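Local coordinates for CalS13 (PDB 4ZAS), which is a sugar aminotransferase that probably uses pyridoxal 5'-phosphate to transfer an amino group and whose pocket holds dTDP-4-keto-6-deoxyglucose, at residues 92-97 / 124-129; 303-308 / 395-400. All coordinates share one frame; numbering follows the deposited sequence.

Contact 1: 92-97 / 124-129; sequences LAARPG and LANGLR
Ala-94, in the last turn of helix 82-94, presses its methyl into the corner formed by Asn-126 and Leu-128. The apolar part rests on one Leu-128 branch: CD1 lies 4.2 Å from Ala-94 CB and 4.3 Å from Ala-93 CB, so a single methyl bridges both alanines. In Leu-128, chi1 of -63° sets CG anti to the carbonyl carbon, and chi2 of 165° extends CD1 toward the alanines. The fit is modest, burying 150 Å² at the surface. Each segment runs out of the C-terminal end of a helix. Helix 121-125 stops in a Schellman motif with Gly-127, at positive phi, as C-prime: Leu-128 N bonds to Ile-123 O and Gly-127 N to Leu-124 O (2.8 Å). The chain then enters strand 129-132, outermost within this chain in the mixed sheet. Polar atoms meet Ala-94 by van der Waals contact: its CB sits 3.6 Å from Asn-126 O and 4.1 Å from Asn-126 OD1. The amide is held elsewhere: Asn-126 ND2 bonds to Pro-122 O and to His-87 O, about two turns back along helix 82-94, tying the two helices together just outside the segments. Trp-267 of the second subunit packs on Leu-124 and Ala-125.

Contact 2: 303-308 / 395-400; sequences DKELAG and HVVETI
The carbonyl oxygen of His-395, on the helix whose Val-397 and Ile-400 meet Glu-305 and Leu-306, takes two bonds from Thr-399. Thr-399 OG1 gives the shorter, 2.6 Å to His-395 O, tilted 27° from the carbonyl plane; Thr-399 N reaches the same His-395 O at 2.9 Å from the opposite face. Thr-399 OG1 also stands over the centre of the His-395 imidazole. Contact across the segments is apolar. Val-397 turns both methyls to the end of helix 275-305: Glu-305 meets them chiefly through its CB, 4.0 Å from Val-397 CG1 and equally far from CG2. The bend of Glu-305 at chi2 (-78°) brings OE1 to 4.2 Å from Val-397 CG1; OE1 also has a long, weak ion pair with Lys-401 NZ. Leu-306, just past that helix, spreads its fork over the tip of Ile-400, with CD2 4.0 Å and CD1 4.1 Å from Ile-400 CD1, the two side chains crossing at about a right angle. Ile-382 of strand 379-382 touches both, and Phe-338 and Leu-342 of helix 335-344 join on the Ile-400 side. Cohesion between the segments comes mainly from branched aliphatic side chains and should depend on shape and burial more than on charge.

In the fold
Following the chain from the N terminus, helix 82-94 comes first, and contact 1 closes a short loop of 26 residues that includes strand 108-111 and the start of helix 121-125. It ties the end of one helix to the turn leading into strand 129-132, outermost within this chain in the large mixed sheet. The chain then completes that sheet and runs through the long helix 275-305. Contact 2 closes a second, wider loop of 86 residues, joining that helix's C-terminal end to helix 390-401 beside the three-stranded sheet 312-313, 328-332 and 379-382. The loops follow in series, neither crossing nor nesting; the centres of contact 1 and contact 2 are about 45 Å apart, on opposite sides of the chain's centre.

Contact 1: 92-97 / 124-129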
loop_
_atom_site.group_PDB
_atom_site.type_symbol
_atom_site.label_atom_id
_atom_site.label_comp_id
_atom_site.label_asym_id
_atom_site.label_seq_id
_atom_site.Cartn_x
_atom_site.Cartn_y
_atom_site.Cartn_z
ATOM N N LEU A 92 -4.828 14.788 -5.097
ATOM C CA LEU A 92 -4.721 16.002 -5.905
ATOM C C LEU A 92 -5.908 16.910 -5.668
ATOM O O LEU A 92 -5.791 18.146 -5.700
ATOM C CB LEU A 92 -4.656 15.657 -7.381
ATOM C CG LEU A 92 -3.435 14.872 -7.831
ATOM C CD1 LEU A 92 -3.631 14.428 -9.271
ATOM C CD2 LEU A 92 -2.204 15.718 -7.684
ATOM N N ALA A 93 -7.062 16.280 -5.474
ATOM C CA ALA A 93 -8.301 17.003 -5.239
ATOM C C ALA A 93 -8.323 17.565 -3.826
ATOM O O ALA A 93 -8.621 18.739 -3.607
ATOM C CB ALA A 93 -9.481 16.096 -5.469
ATOM N N ALA A 94 -7.983 16.708 -2.869
ATOM C CA ALA A 94 -7.964 17.068 -1.458
ATOM C C ALA A 94 -6.857 18.070 -1.122
ATOM O O ALA A 94 -7.074 19.002 -0.354
ATOM C CB ALA A 94 -7.812 15.822 -0.626
ATOM N N ARG A 95 -5.669 17.848 -1.679
ATOM C CA ARG A 95 -4.498 18.704 -1.457
ATOM C C ARG A 95 -3.898 19.107 -2.793
ATOM O O ARG A 95 -3.038 18.410 -3.323
ATOM C CB ARG A 95 -3.417 18.005 -0.615
ATOM C CG ARG A 95 -3.781 17.679 0.831
ATOM C CD ARG A 95 -3.047 16.417 1.357
ATOM N NE ARG A 95 -1.609 16.449 1.146
ATOM C CZ ARG A 95 -0.891 15.403 0.755
ATOM N NH1 ARG A 95 -1.467 14.228 0.544
ATOM N NH2 ARG A 95 0.411 15.535 0.585
ATOM N N PRO A 96 -4.349 20.238 -3.346
ATOM C CA PRO A 96 -4.001 20.669 -4.711
ATOM C C PRO A 96 -2.504 20.840 -5.118
ATOM O O PRO A 96 -2.209 20.401 -6.227
ATOM C CB PRO A 96 -4.730 22.010 -4.827
ATOM C CG PRO A 96 -5.908 21.855 -3.929
ATOM C CD PRO A 96 -5.388 21.091 -2.746
ATOM N N GLY A 97 -1.584 21.421 -4.345
ATOM C CA GLY A 97 -1.738 21.905 -2.987
ATOM C C GLY A 97 -0.372 21.820 -2.316
ATOM O O GLY A 97 0.468 21.012 -2.711
ATOM N N LEU A 124 -12.866 8.453 0.931
ATOM C CA LEU A 124 -12.964 8.707 2.374
ATOM C C LEU A 124 -11.588 8.843 3.042
ATOM O O LEU A 124 -11.417 9.677 3.936
ATOM C CB LEU A 124 -13.798 7.618 3.073
ATOM C CG LEU A 124 -15.216 7.354 2.506
ATOM C CD1 LEU A 124 -15.898 6.174 3.206
ATOM C CD2 LEU A 124 -16.126 8.583 2.514
ATOM N N ALA A 125 -10.606 8.069 2.587
ATOM C CA ALA A 125 -9.255 8.140 3.151
ATOM C C ALA A 125 -8.644 9.524 2.929
ATOM O O ALA A 125 -7.859 10.006 3.741
ATOM C CB ALA A 125 -8.362 7.060 2.552
ATOM N N ASN A 126 -9.045 10.177 1.845
ATOM C CA ASN A 126 -8.587 11.527 1.558
ATOM C C ASN A 126 -9.448 12.579 2.249
ATOM O O ASN A 126 -9.278 13.768 2.005
ATOM C CB ASN A 126 -8.593 11.770 0.057
ATOM C CG ASN A 126 -7.301 11.374 -0.613
ATOM O OD1 ASN A 126 -6.270 12.042 -0.436
ATOM N ND2 ASN A 126 -7.344 10.295 -1.408
ATOM N N GLY A 127 -10.373 12.157 3.104
ATOM C CA GLY A 127 -11.167 13.103 3.872
ATOM C C GLY A 127 -12.219 13.878 3.098
ATOM O O GLY A 127 -12.683 14.921 3.538
ATOM N N LEU A 128 -12.625 13.344 1.954
ATOM C CA LEU A 128 -13.667 13.958 1.145
ATOM C C LEU A 128 -14.995 13.218 1.324
ATOM O O LEU A 128 -15.011 12.055 1.716
ATOM C CB LEU A 128 -13.257 13.971 -0.331
ATOM C CG LEU A 128 -12.013 14.798 -0.670
ATOM C CD1 LEU A 128 -11.502 14.454 -2.053
ATOM C CD2 LEU A 128 -12.287 16.299 -0.553
ATOM N N ARG A 129 -16.100 13.912 1.059
ATOM C CA ARG A 129 -17.448 13.334 1.084
ATOM C C ARG A 129 -17.764 12.596 -0.221
ATOM O O ARG A 129 -17.391 13.052 -1.308
ATOM C CB ARG A 129 -18.501 14.425 1.277
ATOM C CG ARG A 129 -18.553 15.044 2.649
ATOM C CD ARG A 129 -19.485 16.264 2.643
ATOM N NE ARG A 129 -19.593 16.886 3.963
ATOM C CZ ARG A 129 -18.675 17.703 4.481
ATOM N NH1 ARG A 129 -17.579 18.007 3.790
ATOM N NH2 ARG A 129 -18.852 18.224 5.690
#

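Contact 2: 303-308 / 395-400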
loop_
_atom_site.group_PDB
_atom_site.type_symbol
_atom_site.label_atom_id
_atom_site.label_comp_id
_atom_site.label_asym_id
_atom_site.label_seq_id
_atom_site.Cartn_x
_atom_site.Cartn_y
_atom_site.Cartn_z
ATOM N N ASP A 303 -22.280 -12.358 -27.644
ATOM C CA ASP A 303 -23.142 -11.305 -28.171
ATOM C C ASP A 303 -24.081 -11.859 -29.241
ATOM O O ASP A 303 -25.264 -11.526 -29.283
ATOM C CB ASP A 303 -22.309 -10.161 -28.763
ATOM C CG ASP A 303 -21.596 -9.330 -27.710
ATOM O OD1 ASP A 303 -21.995 -9.364 -26.534
ATOM O OD2 ASP A 303 -20.640 -8.612 -28.075
ATOM N N LYS A 304 -23.541 -12.736 -30.083
ATOM C CA LYS A 304 -24.299 -13.380 -31.145
ATOM C C LYS A 304 -25.212 -14.448 -30.554
ATOM O O LYS A 304 -26.420 -14.417 -30.747
ATOM C CB LYS A 304 -23.332 -13.995 -32.163
ATOM C CG LYS A 304 -23.948 -14.750 -33.340
ATOM C CD LYS A 304 -24.258 -13.834 -34.534
ATOM C CE LYS A 304 -24.490 -14.639 -35.802
ATOM N NZ LYS A 304 -25.534 -15.680 -35.563
ATOM N N GLU A 305 -24.630 -15.339 -29.756
ATOM C CA GLU A 305 -25.306 -16.547 -29.285
ATOM C C GLU A 305 -26.291 -16.319 -28.135
ATOM O O GLU A 305 -27.221 -17.100 -27.961
ATOM C CB GLU A 305 -24.265 -17.576 -28.835
ATOM C CG GLU A 305 -23.258 -17.999 -29.885
ATOM C CD GLU A 305 -23.795 -18.987 -30.869
ATOM O OE1 GLU A 305 -24.735 -19.731 -30.511
ATOM O OE2 GLU A 305 -23.269 -19.027 -32.003
ATOM N N LEU A 306 -26.085 -15.279 -27.333
ATOM C CA LEU A 306 -26.989 -15.029 -26.215
ATOM C C LEU A 306 -28.095 -14.048 -26.566
ATOM O O LEU A 306 -28.922 -13.708 -25.718
ATOM C CB LEU A 306 -26.222 -14.511 -24.997
ATOM C CG LEU A 306 -25.299 -15.560 -24.407
ATOM C CD1 LEU A 306 -24.561 -15.046 -23.187
ATOM C CD2 LEU A 306 -26.152 -16.755 -24.039
ATOM N N ALA A 307 -28.119 -13.599 -27.815
ATOM C CA ALA A 307 -29.126 -12.631 -28.219
ATOM C C ALA A 307 -30.472 -13.298 -28.414
ATOM O O ALA A 307 -30.580 -14.353 -29.046
ATOM C CB ALA A 307 -28.699 -11.923 -29.479
ATOM N N GLY A 308 -31.510 -12.656 -27.907
ATOM C CA GLY A 308 -32.842 -13.184 -28.080
ATOM C C GLY A 308 -33.227 -14.313 -27.140
ATOM O O GLY A 308 -34.208 -14.999 -27.392
ATOM N N HIS A 395 -20.584 -24.626 -23.715
ATOM C CA HIS A 395 -21.247 -25.131 -22.530
ATOM C C HIS A 395 -22.011 -24.061 -21.775
ATOM O O HIS A 395 -23.088 -24.327 -21.249
ATOM C CB HIS A 395 -20.236 -25.775 -21.599
ATOM C CG HIS A 395 -20.856 -26.381 -20.388
ATOM N ND1 HIS A 395 -21.753 -27.422 -20.455
ATOM C CD2 HIS A 395 -20.733 -26.073 -19.076
ATOM C CE1 HIS A 395 -22.148 -27.740 -19.235
ATOM N NE2 HIS A 395 -21.544 -26.934 -18.380
ATOM N N VAL A 396 -21.427 -22.870 -21.693
ATOM C CA VAL A 396 -22.069 -21.717 -21.071
ATOM C C VAL A 396 -23.336 -21.339 -21.816
ATOM O O VAL A 396 -24.421 -21.243 -21.237
ATOM C CB VAL A 396 -21.114 -20.530 -21.012
ATOM C CG1 VAL A 396 -21.867 -19.262 -20.618
ATOM C CG2 VAL A 396 -19.965 -20.831 -20.060
ATOM N N VAL A 397 -23.185 -21.135 -23.116
ATOM C CA VAL A 397 -24.303 -20.811 -23.971
ATOM C C VAL A 397 -25.382 -21.877 -23.884
ATOM O O VAL A 397 -26.568 -21.569 -23.726
ATOM C CB VAL A 397 -23.823 -20.657 -25.411
ATOM C CG1 VAL A 397 -24.991 -20.624 -26.382
ATOM C CG2 VAL A 397 -22.913 -19.441 -25.545
ATOM N N GLU A 398 -24.966 -23.138 -23.948
ATOM C CA GLU A 398 -25.914 -24.255 -23.962
ATOM C C GLU A 398 -26.689 -24.301 -22.648
ATOM O O GLU A 398 -27.900 -24.529 -22.631
ATOM C CB GLU A 398 -25.174 -25.573 -24.197
ATOM C CG GLU A 398 -25.918 -26.653 -24.987
ATOM C CD GLU A 398 -26.333 -26.204 -26.389
ATOM O OE1 GLU A 398 -25.669 -25.302 -26.962
ATOM O OE2 GLU A 398 -27.298 -26.792 -26.934
ATOM N N THR A 399 -25.979 -24.060 -21.552
ATOM C CA THR A 399 -26.572 -24.076 -20.219
ATOM C C THR A 399 -27.601 -22.968 -20.009
ATOM O O THR A 399 -28.694 -23.223 -19.506
ATOM C CB THR A 399 -25.496 -23.929 -19.134
ATOM O OG1 THR A 399 -24.583 -25.026 -19.223
ATOM C CG2 THR A 399 -26.134 -23.879 -17.737
ATOM N N ILE A 400 -27.251 -21.751 -20.423
ATOM C CA ILE A 400 -28.140 -20.598 -20.299
ATOM C C ILE A 400 -29.427 -20.865 -21.092
ATOM O O ILE A 400 -30.523 -20.532 -20.638
ATOM C CB ILE A 400 -27.433 -19.280 -20.755
ATOM C CG1 ILE A 400 -26.223 -18.983 -19.868
ATOM C CG2 ILE A 400 -28.393 -18.109 -20.728
ATOM C CD1 ILE A 400 -25.428 -17.727 -20.248
#